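Local atomic coordinates of cell death-related nuclease 4 (Caenorhabditis elegans, PDB entry 5DK5), a protein that removes nucleotides from the 3' ends of RNA and DNA as a metal-dependent DEDDh exonuclease and takes part in apoptotic DNA degradation. Residues T94-L106 / Q133-F145. Numbering follows the deposited sequence.
Sequences TFDVVYEQFQQWL and QMKLSNIQMPAFF
In the RNase H-like exonuclease domain of this DEDDh nuclease, helix 95-109 shows how one helix face can be packed by the last turn of another helix together with the connection that follows it: Phe95, Tyr99, Phe102 and Leu106 meet the end of helix 124-136 and the chain that runs on toward strand 147-150. At the first turn, Gln133 lays its CG over the centre of the Phe95 ring, a CH-pi contact of 3.4 Å from CG to the ring centroid. With CG anti to the backbone N, the bend of the glutamine at chi2 (62°) turns its chain across the ring; the amide and ring planes are 26° apart. Gln133 NE2 donates to Ser137 OG (3.0 Å), which lies close to the amide plane, while OE1 accepts from Val41 N of strand 41-50, so both ends of the amide are engaged and its rotation is fixed. With CB of Tyr99 beneath the opposite face, Phe95 is sandwiched; with an alanine in its place the Gln133 methylene would lose its aromatic partner, and a gap is likely to open beside Met134 SD. That sulfur serves two rings, lying at the edge of Phe95 and above the face of Tyr99, 4.8 Å from the latter's centroid, while Met134 CE touches Tyr99 CE1 at 3.6 Å. Ile139 CG2 reaches Tyr99 CE2 at 4.0 Å. At the far end of the ring, Tyr99 OH rests against Pro142 CG (3.3 Å) and is joined through a water to the backbone O of Gln140. Farther along, Phe102, Phe144 and Phe145 form an aromatic cluster: Phe144 CE1 comes in the plane of the Phe102 ring, at its edge, and Leu106 CD1 lies over one Phe144 face, toward its rim. The interface is therefore held directly by apolar, CH-pi and Met-aromatic contacts, with polar groups served by water, the strand backbone or their own segment.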
loop_
_atom_site.group_PDB
_atom_site.type_symbol
_atom_site.label_atom_id
_atom_site.label_comp_id
_atom_site.label_asym_id
_atom_site.label_seq_id
_atom_site.Cartn_x
_atom_site.Cartn_y
_atom_site.Cartn_z
ATOM N N THR B 94 6.889 15.287 3.239
ATOM C CA THR B 94 7.105 14.138 4.111
ATOM C C THR B 94 7.021 14.577 5.568
ATOM O O THR B 94 7.082 15.769 5.865
ATOM C CB THR B 94 8.463 13.472 3.850
ATOM O OG1 THR B 94 9.503 14.452 3.946
ATOM C CG2 THR B 94 8.486 12.845 2.468
ATOM N N PHE B 95 6.892 13.608 6.472
ATOM C CA PHE B 95 6.615 13.895 7.877
ATOM C C PHE B 95 7.671 14.772 8.546
ATOM O O PHE B 95 7.343 15.600 9.397
ATOM C CB PHE B 95 6.479 12.592 8.666
ATOM C CG PHE B 95 6.186 12.803 10.125
ATOM C CD1 PHE B 95 4.897 13.074 10.552
ATOM C CD2 PHE B 95 7.198 12.737 11.068
ATOM C CE1 PHE B 95 4.624 13.270 11.890
ATOM C CE2 PHE B 95 6.931 12.933 12.407
ATOM C CZ PHE B 95 5.642 13.201 12.818
ATOM N N ASP B 96 8.933 14.587 8.173
ATOM C CA ASP B 96 10.017 15.342 8.791
ATOM C C ASP B 96 9.858 16.840 8.541
ATOM O O ASP B 96 10.134 17.656 9.422
ATOM C CB ASP B 96 11.375 14.859 8.274
ATOM C CG ASP B 96 11.464 14.863 6.761
ATOM O OD1 ASP B 96 10.476 14.480 6.099
ATOM O OD2 ASP B 96 12.530 15.249 6.236
ATOM N N VAL B 97 9.400 17.197 7.347
ATOM C CA VAL B 97 9.176 18.596 7.004
ATOM C C VAL B 97 7.967 19.147 7.755
ATOM O O VAL B 97 8.026 20.230 8.336
ATOM C CB VAL B 97 8.957 18.774 5.494
ATOM C CG1 VAL B 97 8.672 20.238 5.149
ATOM C CG2 VAL B 97 10.168 18.273 4.725
ATOM N N VAL B 98 6.872 18.396 7.736
ATOM C CA VAL B 98 5.640 18.826 8.381
ATOM C C VAL B 98 5.820 18.928 9.891
ATOM O O VAL B 98 5.267 19.822 10.529
ATOM C CB VAL B 98 4.484 17.863 8.068
ATOM C CG1 VAL B 98 3.239 18.222 8.869
ATOM C CG2 VAL B 98 4.177 17.889 6.577
ATOM N N TYR B 99 6.591 18.006 10.461
ATOM C CA TYR B 99 6.868 18.038 11.891
ATOM C C TYR B 99 7.697 19.266 12.248
ATOM O O TYR B 99 7.520 19.856 13.312
ATOM C CB TYR B 99 7.596 16.772 12.344
ATOM C CG TYR B 99 7.932 16.782 13.819
ATOM C CD1 TYR B 99 6.948 16.584 14.777
ATOM C CD2 TYR B 99 9.233 17.002 14.255
ATOM C CE1 TYR B 99 7.249 16.603 16.128
ATOM C CE2 TYR B 99 9.543 17.018 15.602
ATOM C CZ TYR B 99 8.548 16.818 16.533
ATOM O OH TYR B 99 8.855 16.834 17.874
ATOM N N GLU B 100 8.604 19.647 11.354
ATOM C CA GLU B 100 9.414 20.840 11.557
ATOM C C GLU B 100 8.537 22.090 11.514
ATOM O O GLU B 100 8.735 23.026 12.289
ATOM C CB GLU B 100 10.520 20.918 10.503
ATOM C CG GLU B 100 11.349 22.189 10.542
ATOM C CD GLU B 100 12.011 22.424 11.888
ATOM O OE1 GLU B 100 12.342 21.434 12.577
ATOM O OE2 GLU B 100 12.200 23.602 12.259
ATOM N N GLN B 101 7.564 22.097 10.609
ATOM C CA GLN B 101 6.616 23.202 10.514
ATOM C C GLN B 101 5.740 23.251 11.763
ATOM O O GLN B 101 5.337 24.324 12.213
ATOM C CB GLN B 101 5.749 23.059 9.262
ATOM C CG GLN B 101 6.515 23.229 7.954
ATOM C CD GLN B 101 5.697 22.849 6.733
ATOM O OE1 GLN B 101 4.776 22.037 6.812
ATOM N NE2 GLN B 101 6.032 23.439 5.593
ATOM N N PHE B 102 5.454 22.078 12.316
ATOM C CA PHE B 102 4.641 21.971 13.520
ATOM C C PHE B 102 5.371 22.550 14.730
ATOM O O PHE B 102 4.766 23.222 15.563
ATOM C CB PHE B 102 4.260 20.509 13.767
ATOM C CG PHE B 102 3.981 20.185 15.206
ATOM C CD1 PHE B 102 2.801 20.587 15.806
ATOM C CD2 PHE B 102 4.896 19.463 15.953
ATOM C CE1 PHE B 102 2.544 20.285 17.129
ATOM C CE2 PHE B 102 4.643 19.158 17.276
ATOM C CZ PHE B 102 3.466 19.567 17.864
ATOM N N GLN B 103 6.673 22.296 14.821
ATOM C CA GLN B 103 7.474 22.834 15.913
ATOM C C GLN B 103 7.563 24.355 15.839
ATOM O O GLN B 103 7.465 25.041 16.857
ATOM C CB GLN B 103 8.876 22.228 15.901
ATOM C CG GLN B 103 8.911 20.760 16.284
ATOM C CD GLN B 103 10.320 20.243 16.464
ATOM O OE1 GLN B 103 11.069 20.096 15.498
ATOM N NE2 GLN B 103 10.694 19.970 17.707
ATOM N N GLN B 104 7.751 24.881 14.632
ATOM C CA GLN B 104 7.804 26.324 14.438
ATOM C C GLN B 104 6.464 26.966 14.786
ATOM O O GLN B 104 6.417 28.068 15.333
ATOM C CB GLN B 104 8.191 26.657 12.995
ATOM C CG GLN B 104 8.277 28.147 12.706
ATOM C CD GLN B 104 9.238 28.859 13.633
ATOM O OE1 GLN B 104 10.361 28.403 13.847
ATOM N NE2 GLN B 104 8.796 29.973 14.201
ATOM N N TRP B 105 5.382 26.265 14.465
ATOM C CA TRP B 105 4.035 26.737 14.766
ATOM C C TRP B 105 3.851 26.945 16.266
ATOM O O TRP B 105 3.256 27.933 16.693
ATOM C CB TRP B 105 3.004 25.742 14.231
ATOM C CG TRP B 105 1.575 26.145 14.437
ATOM C CD1 TRP B 105 0.914 27.166 13.819
ATOM C CD2 TRP B 105 0.624 25.516 15.305
ATOM N NE1 TRP B 105 -0.389 27.217 14.255
ATOM C CE2 TRP B 105 -0.592 26.214 15.167
ATOM C CE3 TRP B 105 0.684 24.432 16.187
ATOM C CZ2 TRP B 105 -1.739 25.865 15.878
ATOM C CZ3 TRP B 105 -0.455 24.089 16.894
ATOM C CH2 TRP B 105 -1.650 24.803 16.736
ATOM N N LEU B 106 4.369 26.016 17.064
ATOM C CA LEU B 106 4.319 26.145 18.516
ATOM C C LEU B 106 5.085 27.381 18.976
ATOM O O LEU B 106 4.631 28.109 19.861
ATOM C CB LEU B 106 4.894 24.897 19.192
ATOM C CG LEU B 106 4.142 23.581 18.971
ATOM C CD1 LEU B 106 4.915 22.428 19.585
ATOM C CD2 LEU B 106 2.736 23.651 19.551
ATOM N N GLN B 133 5.896 6.577 13.877
ATOM C CA GLN B 133 6.296 7.519 12.839
ATOM C C GLN B 133 7.636 8.167 13.181
ATOM O O GLN B 133 8.458 8.412 12.296
ATOM C CB GLN B 133 5.221 8.591 12.644
ATOM C CG GLN B 133 5.530 9.609 11.555
ATOM C CD GLN B 133 5.641 8.982 10.181
ATOM O OE1 GLN B 133 4.646 8.536 9.606
ATOM N NE2 GLN B 133 6.855 8.940 9.646
ATOM N N MET B 134 7.854 8.437 14.467
ATOM C CA MET B 134 9.112 9.025 14.923
ATOM C C MET B 134 10.274 8.082 14.632
ATOM O O MET B 134 11.374 8.523 14.304
ATOM C CB MET B 134 9.063 9.340 16.421
ATOM C CG MET B 134 8.150 10.498 16.814
ATOM S SD MET B 134 8.524 12.075 16.042
ATOM C CE MET B 134 7.206 13.061 16.740
ATOM N N LYS B 135 10.023 6.782 14.758
ATOM C CA LYS B 135 11.038 5.776 14.469
ATOM C C LYS B 135 11.358 5.761 12.980
ATOM O O LYS B 135 12.525 5.725 12.594
ATOM C CB LYS B 135 10.571 4.390 14.921
ATOM C CG LYS B 135 11.573 3.266 14.659
ATOM C CD LYS B 135 12.818 3.424 15.516
ATOM C CE LYS B 135 13.778 2.262 15.335
ATOM N NZ LYS B 135 14.312 2.195 13.950
ATOM N N LEU B 136 10.317 5.780 12.151
ATOM C CA LEU B 136 10.498 5.798 10.703
ATOM C C LEU B 136 11.309 7.014 10.270
ATOM O O LEU B 136 12.185 6.916 9.410
ATOM C CB LEU B 136 9.146 5.803 9.983
ATOM C CG LEU B 136 8.227 4.597 10.172
ATOM C CD1 LEU B 136 6.982 4.762 9.317
ATOM C CD2 LEU B 136 8.942 3.300 9.834
ATOM N N SER B 137 11.014 8.158 10.877
ATOM C CA SER B 137 11.663 9.413 10.517
ATOM C C SER B 137 12.960 9.633 11.288
ATOM O O SER B 137 13.652 10.630 11.076
ATOM C CB SER B 137 10.708 10.577 10.768
ATOM O OG SER B 137 9.476 10.362 10.102
ATOM N N ASN B 138 13.286 8.699 12.177
ATOM C CA ASN B 138 14.465 8.816 13.032
ATOM C C ASN B 138 14.468 10.131 13.809
ATOM O O ASN B 138 15.486 10.820 13.888
ATOM C CB ASN B 138 15.746 8.693 12.204
ATOM C CG ASN B 138 16.986 8.549 13.071
ATOM O OD1 ASN B 138 16.907 8.099 14.214
ATOM N ND2 ASN B 138 18.134 8.950 12.537
ATOM N N ILE B 139 13.314 10.474 14.370
ATOM C CA ILE B 139 13.179 11.666 15.194
ATOM C C ILE B 139 12.988 11.254 16.647
ATOM O O ILE B 139 12.280 10.293 16.943
ATOM C CB ILE B 139 11.999 12.546 14.738
ATOM C CG1 ILE B 139 12.156 12.898 13.255
ATOM C CG2 ILE B 139 11.914 13.816 15.590
ATOM C CD1 ILE B 139 11.021 13.725 12.683
ATOM N N GLN B 140 13.637 11.980 17.549
ATOM C CA GLN B 140 13.512 11.709 18.971
ATOM C C GLN B 140 12.108 12.049 19.454
ATOM O O GLN B 140 11.567 13.103 19.122
ATOM C CB GLN B 140 14.550 12.508 19.758
ATOM C CG GLN B 140 14.565 12.207 21.243
ATOM C CD GLN B 140 15.668 12.948 21.968
ATOM O OE1 GLN B 140 16.445 12.351 22.712
ATOM N NE2 GLN B 140 15.743 14.257 21.753
ATOM N N MET B 141 11.522 11.149 20.235
ATOM C CA MET B 141 10.192 11.372 20.787
ATOM C C MET B 141 10.205 12.617 21.681
ATOM O O MET B 141 10.901 12.635 22.695
ATOM C CB MET B 141 9.733 10.150 21.582
ATOM C CG MET B 141 8.245 10.132 21.878
ATOM S SD MET B 141 7.254 9.788 20.411
ATOM C CE MET B 141 5.622 9.681 21.135
ATOM N N PRO B 142 9.443 13.664 21.308
ATOM C CA PRO B 142 9.503 14.911 22.080
ATOM C C PRO B 142 8.856 14.799 23.457
ATOM O O PRO B 142 8.002 13.941 23.682
ATOM C CB PRO B 142 8.741 15.906 21.201
ATOM C CG PRO B 142 7.795 15.072 20.428
ATOM C CD PRO B 142 8.495 13.764 20.182
ATOM N N ALA B 143 9.261 15.679 24.365
ATOM C CA ALA B 143 8.785 15.639 25.739
ATOM C C ALA B 143 7.288 15.911 25.841
ATOM O O ALA B 143 6.626 15.405 26.745
ATOM C CB ALA B 143 9.555 16.641 26.584
ATOM N N PHE B 144 6.756 16.712 24.921
ATOM C CA PHE B 144 5.339 17.072 24.966
ATOM C C PHE B 144 4.444 16.013 24.311
ATOM O O PHE B 144 3.221 16.161 24.292
ATOM C CB PHE B 144 5.099 18.441 24.312
ATOM C CG PHE B 144 5.760 18.616 22.972
ATOM C CD1 PHE B 144 5.271 17.972 21.848
ATOM C CD2 PHE B 144 6.856 19.452 22.835
ATOM C CE1 PHE B 144 5.874 18.145 20.616
ATOM C CE2 PHE B 144 7.462 19.630 21.606
ATOM C CZ PHE B 144 6.971 18.977 20.495
ATOM N N PHE B 145 5.053 14.954 23.780
ATOM C CA PHE B 145 4.307 13.795 23.293
ATOM C C PHE B 145 4.383 12.624 24.278
ATOM O O PHE B 145 3.720 11.603 24.085
ATOM C CB PHE B 145 4.826 13.337 21.922
ATOM C CG PHE B 145 4.296 14.133 20.748
ATOM C CD1 PHE B 145 3.379 15.160 20.915
ATOM C CD2 PHE B 145 4.713 13.826 19.463
ATOM C CE1 PHE B 145 2.900 15.869 19.824
ATOM C CE2 PHE B 145 4.237 14.530 18.370
ATOM C CZ PHE B 145 3.330 15.550 18.550
HETATM O O HOH W 1 10.241 11.410 7.665
HETATM O O HOH W 2 11.714 16.119 18.641
#